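Local atomic coordinates of carboxylesterase (Est-2) (Archaeoglobus fulgidus, PDB entry 5FRD), a protein that probably hydrolyses carboxylic esters as a thermophilic alpha/beta-hydrolase and holds a coenzyme A molecule near its active site. Residues R117-P122 with L171-D176; V94-Y99 with F175-D180; H28-D33 with H88-A93. One frame throughout, in Å; residues are numbered along the deposited sequence.

Interaction 1 (R117-P122 with L171-D176); sequences RLRVLP and LCDRFD. With COA (coenzyme A), chain C.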
loop_
_atom_site.group_PDB
_atom_site.type_symbol
_atom_site.label_atom_id
_atom_site.label_comp_id
_atom_site.label_asym_id
_atom_site.label_seq_id
_atom_site.Cartn_x
_atom_site.Cartn_y
_atom_site.Cartn_z
ATOM N N ARG A 117 -6.243 -2.151 11.838
ATOM C CA ARG A 117 -7.274 -3.156 11.697
ATOM C C ARG A 117 -8.071 -2.766 10.455
ATOM O O ARG A 117 -8.388 -1.564 10.276
ATOM C CB ARG A 117 -8.193 -3.166 12.921
ATOM C CG ARG A 117 -9.230 -4.281 12.902
ATOM C CD ARG A 117 -10.240 -4.119 14.031
ATOM N NE ARG A 117 -9.651 -4.503 15.313
ATOM C CZ ARG A 117 -10.291 -4.455 16.478
ATOM N NH1 ARG A 117 -11.533 -3.990 16.557
ATOM N NH2 ARG A 117 -9.649 -4.840 17.579
ATOM N N LEU A 118 -8.370 -3.752 9.605
ATOM C CA LEU A 118 -8.964 -3.464 8.291
ATOM C C LEU A 118 -10.200 -4.296 8.010
ATOM O O LEU A 118 -10.367 -4.882 6.931
ATOM C CB LEU A 118 -7.897 -3.625 7.200
ATOM C CG LEU A 118 -6.754 -2.603 7.224
ATOM C CD1 LEU A 118 -5.700 -2.989 6.195
ATOM C CD2 LEU A 118 -7.253 -1.184 6.946
ATOM N N ARG A 119 -11.128 -4.287 8.959
ATOM C CA ARG A 119 -12.413 -4.895 8.712
ATOM C C ARG A 119 -13.054 -4.318 7.440
ATOM O O ARG A 119 -12.969 -3.116 7.176
ATOM C CB ARG A 119 -13.349 -4.665 9.902
ATOM C CG ARG A 119 -12.992 -5.482 11.143
ATOM C CD ARG A 119 -13.268 -6.985 11.008
ATOM N NE ARG A 119 -14.546 -7.263 10.377
ATOM C CZ ARG A 119 -15.741 -7.051 10.927
ATOM N NH1 ARG A 119 -15.851 -6.609 12.172
ATOM N NH2 ARG A 119 -16.842 -7.285 10.203
ATOM N N VAL A 120 -13.707 -5.192 6.688
ATOM C CA VAL A 120 -14.365 -4.824 5.452
ATOM C C VAL A 120 -15.899 -4.898 5.600
ATOM O O VAL A 120 -16.432 -5.886 6.109
ATOM C CB VAL A 120 -13.899 -5.733 4.310
ATOM C CG1 VAL A 120 -14.568 -5.342 2.996
ATOM C CG2 VAL A 120 -12.375 -5.705 4.185
ATOM N N LEU A 121 -16.565 -3.869 5.120
ATOM C CA LEU A 121 -18.035 -3.838 5.128
ATOM C C LEU A 121 -18.574 -5.123 4.553
ATOM O O LEU A 121 -18.230 -5.477 3.431
ATOM C CB LEU A 121 -18.556 -2.719 4.255
ATOM C CG LEU A 121 -18.575 -1.296 4.772
ATOM C CD1 LEU A 121 -18.894 -0.348 3.626
ATOM C CD2 LEU A 121 -19.566 -1.158 5.920
ATOM N N PRO A 122 -19.423 -5.861 5.318
ATOM C CA PRO A 122 -20.007 -7.079 4.763
ATOM C C PRO A 122 -20.743 -6.906 3.426
ATOM O O PRO A 122 -20.645 -7.756 2.542
ATOM C CB PRO A 122 -20.959 -7.527 5.867
ATOM C CG PRO A 122 -20.243 -7.116 7.099
ATOM C CD PRO A 122 -19.678 -5.758 6.766
ATOM N N LEU A 171 -8.237 -11.165 3.500
ATOM C CA LEU A 171 -7.030 -11.050 4.318
ATOM C C LEU A 171 -7.065 -9.764 5.117
ATOM O O LEU A 171 -6.697 -9.758 6.297
ATOM C CB LEU A 171 -5.764 -11.080 3.473
ATOM C CG LEU A 171 -5.460 -12.348 2.676
ATOM C CD1 LEU A 171 -4.113 -12.234 1.975
ATOM C CD2 LEU A 171 -5.504 -13.610 3.520
ATOM N N CYS A 172 -7.493 -8.665 4.526
ATOM C CA CYS A 172 -7.700 -7.415 5.269
ATOM C C CYS A 172 -8.652 -7.592 6.441
ATOM O O CYS A 172 -8.405 -7.110 7.578
ATOM C CB CYS A 172 -8.269 -6.309 4.376
ATOM S SG CYS A 172 -7.141 -5.671 3.125
ATOM N N ASP A 173 -9.740 -8.298 6.177
ATOM C CA ASP A 173 -10.790 -8.452 7.181
ATOM C C ASP A 173 -10.287 -9.187 8.422
ATOM O O ASP A 173 -10.853 -8.987 9.501
ATOM C CB ASP A 173 -11.967 -9.178 6.564
ATOM C CG ASP A 173 -13.227 -9.018 7.364
ATOM O OD1 ASP A 173 -13.643 -7.904 7.716
ATOM O OD2 ASP A 173 -13.867 -10.046 7.586
ATOM N N ARG A 174 -9.269 -10.017 8.258
ATOM C CA ARG A 174 -8.675 -10.778 9.367
ATOM C C ARG A 174 -7.457 -10.089 9.980
ATOM O O ARG A 174 -6.899 -10.574 10.969
ATOM C CB ARG A 174 -8.314 -12.193 8.904
ATOM C CG ARG A 174 -9.534 -13.033 8.547
ATOM C CD ARG A 174 -9.216 -14.521 8.442
ATOM N NE ARG A 174 -8.352 -14.864 7.304
ATOM C CZ ARG A 174 -8.763 -15.228 6.083
ATOM N NH1 ARG A 174 -10.059 -15.310 5.769
ATOM N NH2 ARG A 174 -7.857 -15.521 5.148
ATOM N N PHE A 175 -7.046 -8.948 9.425
ATOM C CA PHE A 175 -5.881 -8.253 9.904
ATOM C C PHE A 175 -6.233 -7.368 11.103
ATOM O O PHE A 175 -7.119 -6.520 11.028
ATOM C CB PHE A 175 -5.297 -7.393 8.760
ATOM C CG PHE A 175 -4.154 -6.527 9.185
ATOM C CD1 PHE A 175 -2.888 -7.065 9.377
ATOM C CD2 PHE A 175 -4.349 -5.170 9.395
ATOM C CE1 PHE A 175 -1.855 -6.267 9.777
ATOM C CE2 PHE A 175 -3.305 -4.368 9.790
ATOM C CZ PHE A 175 -2.065 -4.916 9.975
ATOM N N ASP A 176 -5.509 -7.554 12.205
ATOM C CA ASP A 176 -5.806 -6.835 13.444
ATOM C C ASP A 176 -4.577 -6.744 14.340
ATOM O O ASP A 176 -4.194 -7.732 14.988
ATOM C CB ASP A 176 -6.956 -7.532 14.189
ATOM C CG ASP A 176 -7.349 -6.812 15.464
ATOM O OD1 ASP A 176 -7.081 -5.597 15.599
ATOM O OD2 ASP A 176 -7.906 -7.476 16.358
HETATM N N1A COA C . -7.948 2.392 13.684
HETATM C C2A COA C . -8.529 2.916 14.773
HETATM N N3A COA C . -9.672 2.423 15.267
HETATM C C4A COA C . -10.273 1.358 14.692
HETATM C C5A COA C . -9.707 0.732 13.515
HETATM C C6A COA C . -8.464 1.307 13.030
HETATM N N6A COA C . -7.877 0.786 11.932
HETATM N N7A COA C . -10.502 -0.278 13.128
HETATM C C8A COA C . -11.498 -0.313 14.030
HETATM N N9A COA C . -11.352 0.667 14.946
HETATM C C1B COA C . -12.292 0.937 16.052
HETATM C C2B COA C . -13.547 1.512 15.461
HETATM O O2B COA C . -13.401 2.920 15.285
HETATM C C3B COA C . -14.589 1.071 16.475
HETATM O O3B COA C . -14.592 1.993 17.563
HETATM P P3B COA C . -15.959 2.541 18.231
HETATM O O7A COA C . -16.557 1.267 18.790
HETATM O O8A COA C . -16.706 3.169 17.072
HETATM O O9A COA C . -15.472 3.543 19.255
HETATM C C4B COA C . -14.083 -0.278 16.946
HETATM O O4B COA C . -12.667 -0.273 16.679
HETATM C C5B COA C . -14.734 -1.470 16.264
HETATM O O5B COA C . -14.548 -1.361 14.844
HETATM P P1A COA C . -14.370 -2.663 13.921
HETATM O O1A COA C . -13.424 -3.617 14.524
HETATM O O2A COA C . -14.023 -2.111 12.538
HETATM O O3A COA C . -15.777 -3.439 13.870
HETATM P P2A COA C . -17.253 -2.880 13.557
HETATM O O4A COA C . -18.052 -4.153 13.540
HETATM O O5A COA C . -17.566 -1.717 14.449
HETATM O O6A COA C . -17.225 -2.227 12.077
HETATM C CBP COA C . -17.077 -2.081 9.719
HETATM C CCP COA C . -16.997 -3.017 10.917
HETATM C CDP COA C . -16.765 -2.891 8.463
HETATM C CEP COA C . -18.508 -1.513 9.640
HETATM C CAP COA C . -16.038 -0.945 9.899
HETATM O OAP COA C . -14.719 -1.504 10.131
HETATM C C9P COA C . -15.994 -0.008 8.711
HETATM O O9P COA C . -16.929 0.729 8.477
HETATM N N8P COA C . -14.870 -0.019 7.972
HETATM C C7P COA C . -14.596 0.933 6.892
HETATM C C6P COA C . -15.050 0.462 5.515
HETATM C C5P COA C . -14.280 -0.666 4.858
HETATM O O5P COA C . -14.878 -1.637 4.378
HETATM N N4P COA C . -12.955 -0.528 4.766
HETATM C C3P COA C . -12.117 -1.471 4.062
HETATM C C2P COA C . -10.774 -1.567 4.747
HETATM S S1P COA C . -9.697 -2.630 3.762
HETATM O O HOH W 1 -16.617 -8.381 7.238
#
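At the edge of the Arg-117 guanidinium, in its plane, lie Asp-176 OD1 and the coenzyme A phosphate oxygen O1A; the Arg-119 guanidinium has Asp-173 OD1 near its plane at one edge and the ligand's CCP carbon over one face. Both pairs belong to the coenzyme A pocket of this alpha/beta hydrolase, where the loop after strand 106-112 meets the end of helix 162-173. Arg-117 NE makes a nearly straight salt bridge to Asp-176 OD1 at 2.8 Å, although the carboxylate is met from above its plane and the two flat groups stand 82° apart. NH1 of the same arginine gives a 2.8 Å bond to O1A. An alanine in place of Arg-117 would probably leave both the phosphate and the Asp-176 carboxylate without this charged mate. Next along the chain, Leu-118 packs its CB on Cys-172 CB and its CD1 beside the Phe-175 ring. The Arg-119 chain, bent at chi2 (-71°) and chi3, curls its NE back into a salt bridge with Asp-173 OD1, 2.9 Å away. Water 1 donates to that oxygen as well. Val-120 N reaches Asp-173 OD1 from the face opposite Arg-119 NE, at 2.9 Å.

Interaction 2 (V94-Y99 with F175-D180); sequences VAQKLY and FDLLED. With COA (coenzyme A), chain C.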
loop_
_atom_site.group_PDB
_atom_site.type_symbol
_atom_site.label_atom_id
_atom_site.label_comp_id
_atom_site.label_asym_id
_atom_site.label_seq_id
_atom_site.Cartn_x
_atom_site.Cartn_y
_atom_site.Cartn_z
ATOM N N VAL A 94 0.629 -5.095 5.010
ATOM C CA VAL A 94 1.843 -5.825 4.627
ATOM C C VAL A 94 3.066 -5.070 5.125
ATOM O O VAL A 94 3.964 -5.685 5.712
ATOM C CB VAL A 94 1.895 -6.068 3.106
ATOM C CG1 VAL A 94 3.238 -6.660 2.697
ATOM C CG2 VAL A 94 0.755 -6.969 2.676
ATOM N N ALA A 95 3.112 -3.746 4.957
ATOM C CA ALA A 95 4.222 -2.952 5.456
ATOM C C ALA A 95 4.408 -3.066 6.966
ATOM O O ALA A 95 5.548 -3.146 7.429
ATOM C CB ALA A 95 4.048 -1.486 5.059
ATOM N N GLN A 96 3.317 -3.031 7.724
ATOM C CA GLN A 96 3.410 -3.146 9.166
ATOM C C GLN A 96 3.970 -4.521 9.547
ATOM O O GLN A 96 4.886 -4.578 10.391
ATOM C CB GLN A 96 2.044 -2.944 9.808
ATOM C CG GLN A 96 1.542 -1.521 9.714
ATOM C CD GLN A 96 0.103 -1.417 10.119
ATOM O OE1 GLN A 96 -0.213 -1.446 11.305
ATOM N NE2 GLN A 96 -0.797 -1.345 9.148
ATOM N N LYS A 97 3.474 -5.600 8.941
ATOM C CA LYS A 97 3.989 -6.936 9.223
ATOM C C LYS A 97 5.437 -7.082 8.779
ATOM O O LYS A 97 6.247 -7.750 9.466
ATOM C CB LYS A 97 3.104 -8.026 8.651
ATOM C CG LYS A 97 1.724 -8.099 9.269
ATOM C CD LYS A 97 1.697 -8.570 10.717
ATOM C CE LYS A 97 0.388 -9.267 11.049
ATOM N NZ LYS A 97 0.572 -10.161 12.222
ATOM N N LEU A 98 5.807 -6.465 7.664
ATOM C CA LEU A 98 7.178 -6.460 7.203
ATOM C C LEU A 98 8.100 -5.810 8.238
ATOM O O LEU A 98 9.183 -6.340 8.539
ATOM C CB LEU A 98 7.272 -5.768 5.839
ATOM C CG LEU A 98 8.622 -5.683 5.146
ATOM C CD1 LEU A 98 8.446 -5.480 3.640
ATOM C CD2 LEU A 98 9.488 -4.577 5.705
ATOM N N TYR A 99 7.702 -4.656 8.762
ATOM C CA TYR A 99 8.483 -3.969 9.780
ATOM C C TYR A 99 8.619 -4.841 11.021
ATOM O O TYR A 99 9.710 -4.931 11.591
ATOM C CB TYR A 99 7.882 -2.594 10.127
ATOM C CG TYR A 99 8.620 -1.963 11.286
ATOM C CD1 TYR A 99 9.868 -1.418 11.108
ATOM C CD2 TYR A 99 8.093 -1.995 12.553
ATOM C CE1 TYR A 99 10.587 -0.884 12.171
ATOM C CE2 TYR A 99 8.787 -1.460 13.621
ATOM C CZ TYR A 99 10.011 -0.888 13.410
ATOM O OH TYR A 99 10.676 -0.353 14.509
ATOM N N PHE A 175 -7.046 -8.948 9.425
ATOM C CA PHE A 175 -5.881 -8.253 9.904
ATOM C C PHE A 175 -6.233 -7.368 11.103
ATOM O O PHE A 175 -7.119 -6.520 11.028
ATOM C CB PHE A 175 -5.297 -7.393 8.760
ATOM C CG PHE A 175 -4.154 -6.527 9.185
ATOM C CD1 PHE A 175 -2.888 -7.065 9.377
ATOM C CD2 PHE A 175 -4.349 -5.170 9.395
ATOM C CE1 PHE A 175 -1.855 -6.267 9.777
ATOM C CE2 PHE A 175 -3.305 -4.368 9.790
ATOM C CZ PHE A 175 -2.065 -4.916 9.975
ATOM N N ASP A 176 -5.509 -7.554 12.205
ATOM C CA ASP A 176 -5.806 -6.835 13.444
ATOM C C ASP A 176 -4.577 -6.744 14.340
ATOM O O ASP A 176 -4.194 -7.732 14.988
ATOM C CB ASP A 176 -6.956 -7.532 14.189
ATOM C CG ASP A 176 -7.349 -6.812 15.464
ATOM O OD1 ASP A 176 -7.081 -5.597 15.599
ATOM O OD2 ASP A 176 -7.906 -7.476 16.358
ATOM N N LEU A 177 -3.990 -5.549 14.388
ATOM C CA LEU A 177 -2.926 -5.213 15.307
ATOM C C LEU A 177 -3.377 -4.138 16.310
ATOM O O LEU A 177 -2.541 -3.589 17.022
ATOM C CB LEU A 177 -1.728 -4.693 14.526
ATOM C CG LEU A 177 -1.007 -5.659 13.597
ATOM C CD1 LEU A 177 0.123 -4.967 12.864
ATOM C CD2 LEU A 177 -0.462 -6.869 14.352
ATOM N N LEU A 178 -4.666 -3.844 16.382
ATOM C CA LEU A 178 -5.129 -2.625 17.066
ATOM C C LEU A 178 -4.732 -2.629 18.565
ATOM O O LEU A 178 -4.158 -1.661 19.053
ATOM C CB LEU A 178 -6.637 -2.479 16.881
ATOM C CG LEU A 178 -7.302 -1.179 17.302
ATOM C CD1 LEU A 178 -6.887 -0.063 16.368
ATOM C CD2 LEU A 178 -8.825 -1.339 17.296
ATOM N N GLU A 179 -5.038 -3.704 19.256
ATOM C CA GLU A 179 -4.770 -3.769 20.694
ATOM C C GLU A 179 -3.282 -3.768 20.985
ATOM O O GLU A 179 -2.862 -3.203 21.977
ATOM C CB GLU A 179 -5.502 -4.958 21.348
ATOM C CG GLU A 179 -7.011 -4.746 21.420
ATOM C CD GLU A 179 -7.411 -3.540 22.261
ATOM O OE1 GLU A 179 -6.794 -3.321 23.331
ATOM O OE2 GLU A 179 -8.332 -2.804 21.841
ATOM N N ASP A 180 -2.490 -4.382 20.107
ATOM C CA ASP A 180 -1.042 -4.385 20.266
ATOM C C ASP A 180 -0.453 -2.978 20.183
ATOM O O ASP A 180 0.491 -2.657 20.889
ATOM C CB ASP A 180 -0.392 -5.303 19.232
ATOM C CG ASP A 180 -0.700 -6.785 19.459
ATOM O OD1 ASP A 180 -1.172 -7.182 20.540
ATOM O OD2 ASP A 180 -0.444 -7.576 18.532
HETATM N N1A COA C . -7.948 2.392 13.684
HETATM C C2A COA C . -8.529 2.916 14.773
HETATM N N3A COA C . -9.672 2.423 15.267
HETATM C C4A COA C . -10.273 1.358 14.692
HETATM C C5A COA C . -9.707 0.732 13.515
HETATM C C6A COA C . -8.464 1.307 13.030
HETATM N N6A COA C . -7.877 0.786 11.932
HETATM N N7A COA C . -10.502 -0.278 13.128
HETATM C C8A COA C . -11.498 -0.313 14.030
HETATM N N9A COA C . -11.352 0.667 14.946
HETATM C C1B COA C . -12.292 0.937 16.052
HETATM C C2B COA C . -13.547 1.512 15.461
HETATM O O2B COA C . -13.401 2.920 15.285
HETATM C C3B COA C . -14.589 1.071 16.475
HETATM O O3B COA C . -14.592 1.993 17.563
HETATM P P3B COA C . -15.959 2.541 18.231
HETATM O O7A COA C . -16.557 1.267 18.790
HETATM O O8A COA C . -16.706 3.169 17.072
HETATM O O9A COA C . -15.472 3.543 19.255
HETATM C C4B COA C . -14.083 -0.278 16.946
HETATM O O4B COA C . -12.667 -0.273 16.679
HETATM C C5B COA C . -14.734 -1.470 16.264
HETATM O O5B COA C . -14.548 -1.361 14.844
HETATM P P1A COA C . -14.370 -2.663 13.921
HETATM O O1A COA C . -13.424 -3.617 14.524
HETATM O O2A COA C . -14.023 -2.111 12.538
HETATM O O3A COA C . -15.777 -3.439 13.870
HETATM P P2A COA C . -17.253 -2.880 13.557
HETATM O O4A COA C . -18.052 -4.153 13.540
HETATM O O5A COA C . -17.566 -1.717 14.449
HETATM O O6A COA C . -17.225 -2.227 12.077
HETATM C CBP COA C . -17.077 -2.081 9.719
HETATM C CCP COA C . -16.997 -3.017 10.917
HETATM C CDP COA C . -16.765 -2.891 8.463
HETATM C CEP COA C . -18.508 -1.513 9.640
HETATM C CAP COA C . -16.038 -0.945 9.899
HETATM O OAP COA C . -14.719 -1.504 10.131
HETATM C C9P COA C . -15.994 -0.008 8.711
HETATM O O9P COA C . -16.929 0.729 8.477
HETATM N N8P COA C . -14.870 -0.019 7.972
HETATM C C7P COA C . -14.596 0.933 6.892
HETATM C C6P COA C . -15.050 0.462 5.515
HETATM C C5P COA C . -14.280 -0.666 4.858
HETATM O O5P COA C . -14.878 -1.637 4.378
HETATM N N4P COA C . -12.955 -0.528 4.766
HETATM C C3P COA C . -12.117 -1.471 4.062
HETATM C C2P COA C . -10.774 -1.567 4.747
HETATM S S1P COA C . -9.697 -2.630 3.762
#
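Behind the adenine end of the coenzyme A pocket, the turn leading into helix 178-182 packs on helix 90-101, which follows the probable nucleophile elbow of the fold. Gln-96 and Lys-97 of that helix meet Phe-175 and Leu-177. The Gln-96 amide stands at 80° to the Phe-175 ring, with NE2 3.9 Å from Phe-175 CZ, while its OE1 lies 3.9 Å from Leu-177 CD1. Lys-97 comes to the ring from its edge: with CG anti to the carbonyl carbon and a bend at chi2 (-69°), the chain slides past the phenylalanine until CE sits 4.0 Å from Phe-175 CE1. Its NZ lies 4.1 Å from Leu-177 CD2 and has a long, weak ion pair with Asp-66. The polar end of Gln-96 is held by neighbours, OE1 by the Tyr-181 hydroxyl and NE2 by the carbonyls of Gly-92 and Gly-115. On the pocket side, Asp-176 OD1 accepts the N-H of Leu-178 at 3.1 Å, forming an Asx turn, and Leu-178 puts CD1 3.8 Å from C2A of the adenine. No hydrogen bond joins the two segments, which implies that the contact rests on van der Waals packing: the buried amide, its bonds made to other partners, can lie against the ring and the leucine methyl.

Interaction 3 (H28-D33 with H88-A93); sequences HSSGSD and HSLGGA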
loop_
_atom_site.group_PDB
_atom_site.type_symbol
_atom_site.label_atom_id
_atom_site.label_comp_id
_atom_site.label_asym_id
_atom_site.label_seq_id
_atom_site.Cartn_x
_atom_site.Cartn_y
_atom_site.Cartn_z
ATOM N N HIS A 28 1.305 -2.155 -3.100
ATOM C CA HIS A 28 -0.054 -1.848 -3.549
ATOM C C HIS A 28 -1.152 -2.450 -2.692
ATOM O O HIS A 28 -0.913 -3.275 -1.807
ATOM C CB HIS A 28 -0.247 -2.297 -4.999
ATOM C CG HIS A 28 -0.155 -3.771 -5.195
ATOM N ND1 HIS A 28 -1.182 -4.636 -4.888
ATOM C CD2 HIS A 28 0.861 -4.541 -5.656
ATOM C CE1 HIS A 28 -0.807 -5.874 -5.170
ATOM N NE2 HIS A 28 0.442 -5.848 -5.597
ATOM N N SER A 29 -2.394 -2.066 -3.009
ATOM C CA SER A 29 -3.592 -2.481 -2.313
ATOM C C SER A 29 -4.322 -3.647 -2.964
ATOM O O SER A 29 -3.883 -4.211 -3.975
ATOM C CB SER A 29 -4.505 -1.237 -2.171
ATOM O OG SER A 29 -4.772 -0.697 -3.422
ATOM N N SER A 30 -5.453 -4.021 -2.376
ATOM C CA SER A 30 -6.244 -5.149 -2.862
ATOM C C SER A 30 -6.736 -4.958 -4.294
ATOM O O SER A 30 -7.183 -3.872 -4.684
ATOM C CB SER A 30 -7.485 -5.368 -2.002
ATOM O OG SER A 30 -7.176 -5.740 -0.673
ATOM N N GLY A 31 -6.665 -6.038 -5.067
ATOM C CA GLY A 31 -7.103 -6.018 -6.456
ATOM C C GLY A 31 -6.296 -5.124 -7.380
ATOM O O GLY A 31 -6.737 -4.833 -8.503
ATOM N N SER A 32 -5.119 -4.671 -6.924
ATOM C CA SER A 32 -4.289 -3.736 -7.669
ATOM C C SER A 32 -2.954 -4.376 -8.026
ATOM O O SER A 32 -2.834 -5.592 -7.971
ATOM C CB SER A 32 -4.098 -2.486 -6.824
ATOM O OG SER A 32 -3.578 -1.451 -7.639
ATOM N N ASP A 33 -1.982 -3.579 -8.422
ATOM C CA ASP A 33 -0.663 -4.063 -8.781
ATOM C C ASP A 33 0.321 -2.897 -8.753
ATOM O O ASP A 33 -0.048 -1.789 -8.351
ATOM C CB ASP A 33 -0.729 -4.798 -10.122
ATOM C CG ASP A 33 -1.173 -3.957 -11.234
ATOM O OD1 ASP A 33 -0.829 -2.759 -11.303
ATOM O OD2 ASP A 33 -1.930 -4.537 -12.057
ATOM N N HIS A 88 -0.029 1.000 0.765
ATOM C CA HIS A 88 -1.392 1.483 0.619
ATOM C C HIS A 88 -2.382 0.407 1.006
ATOM O O HIS A 88 -2.390 -0.665 0.411
ATOM C CB HIS A 88 -1.653 1.923 -0.791
ATOM C CG HIS A 88 -3.035 2.429 -1.009
ATOM N ND1 HIS A 88 -3.839 1.997 -2.033
ATOM C CD2 HIS A 88 -3.753 3.337 -0.325
ATOM C CE1 HIS A 88 -5.006 2.622 -1.965
ATOM N NE2 HIS A 88 -4.974 3.456 -0.950
ATOM N N SER A 89 -3.247 0.698 1.983
ATOM C CA SER A 89 -4.377 -0.163 2.376
ATOM C C SER A 89 -3.928 -1.589 2.753
ATOM O O SER A 89 -3.169 -1.688 3.714
ATOM C CB SER A 89 -5.481 -0.085 1.323
ATOM O OG SER A 89 -6.756 -0.391 1.920
ATOM N N LEU A 90 -4.330 -2.658 2.058
ATOM C CA LEU A 90 -3.692 -3.968 2.253
ATOM C C LEU A 90 -2.168 -3.841 2.288
ATOM O O LEU A 90 -1.494 -4.482 3.117
ATOM C CB LEU A 90 -4.059 -4.933 1.126
ATOM C CG LEU A 90 -3.248 -6.235 0.987
ATOM C CD1 LEU A 90 -3.508 -7.129 2.172
ATOM C CD2 LEU A 90 -3.564 -6.946 -0.324
ATOM N N GLY A 91 -1.595 -3.072 1.364
ATOM C CA GLY A 91 -0.137 -2.919 1.314
ATOM C C GLY A 91 0.436 -2.270 2.559
ATOM O O GLY A 91 1.605 -2.472 2.905
ATOM N N GLY A 92 -0.364 -1.419 3.225
ATOM C CA GLY A 92 0.026 -0.847 4.505
ATOM C C GLY A 92 0.003 -1.869 5.627
ATOM O O GLY A 92 0.806 -1.776 6.554
ATOM N N ALA A 93 -0.901 -2.826 5.555
ATOM C CA ALA A 93 -0.913 -3.972 6.500
ATOM C C ALA A 93 0.330 -4.820 6.269
ATOM O O ALA A 93 1.026 -5.231 7.215
ATOM C CB ALA A 93 -2.175 -4.787 6.368
#
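Ser-29 and His-88 make the tightest side-chain approach here, Ser-29 OG lying 3.2 Å from His-88 ND1 and its CB 3.3 Å from the same nitrogen. The Ser-29 hydroxyl sits between backbone N and carbonyl carbon (chi1 57°), which brings OG close to the imidazole; it is hydrogen-bonded to Gln-36 OE1. Beside this pair, Ser-29 CB packs on Ser-89 CB, and Ser-30 OG rests 3.7 Å from Leu-90 CB. On the backbone side, the carbonyl oxygen of His-28 comes within 3.2 Å of Gly-91 CA.

The next shell fixes the loop. His-28 ND1 donates a nearly straight 2.9 Å bond to Ser-29 O, in the plane of its own ring, and Ser-32 N reaches that oxygen from the opposite face of the carbonyl plane, closing a type II turn across Gly-31. His-88 is held in its turn by a bond from NE2 to the backbone oxygen of His-228.

Ser-89, with a strained backbone at phi 56°, occupies the sharp turn between strand 83-88 and helix 90-101, consistent with the nucleophile elbow of alpha/beta hydrolases; it probably forms the catalytic triad with His-228 and Asp-200. The close fit of Gly-91 against the His-28 carbonyl is consistent with a glycine at this place in the elbow, where a CB would come too near His-28 O.

Along the chain, interaction 3 closes before the other two open, and interactions 1 and 2 end on a common stretch, sharing Phe-175 and Asp-176. Their centres are 12 to 14 Å apart, interaction 3 lying about 4 Å from the centre of the chain. Interactions 2 and 3 both use helix 90-101, and Phe-175 CZ touches Ala-93 CB at 3.6 Å, where all three come together. Interaction 1 meets coenzyme A along its adenine amine, phosphate and pantetheine, interaction 2 at the adenine through Leu-178. Leu-118 CD1 touches Ser-89 O at 3.8 Å, and the Ser-89 side chain lies about 4 Å from coenzyme A, so the ligand pocket adjoins the probable nucleophile elbow.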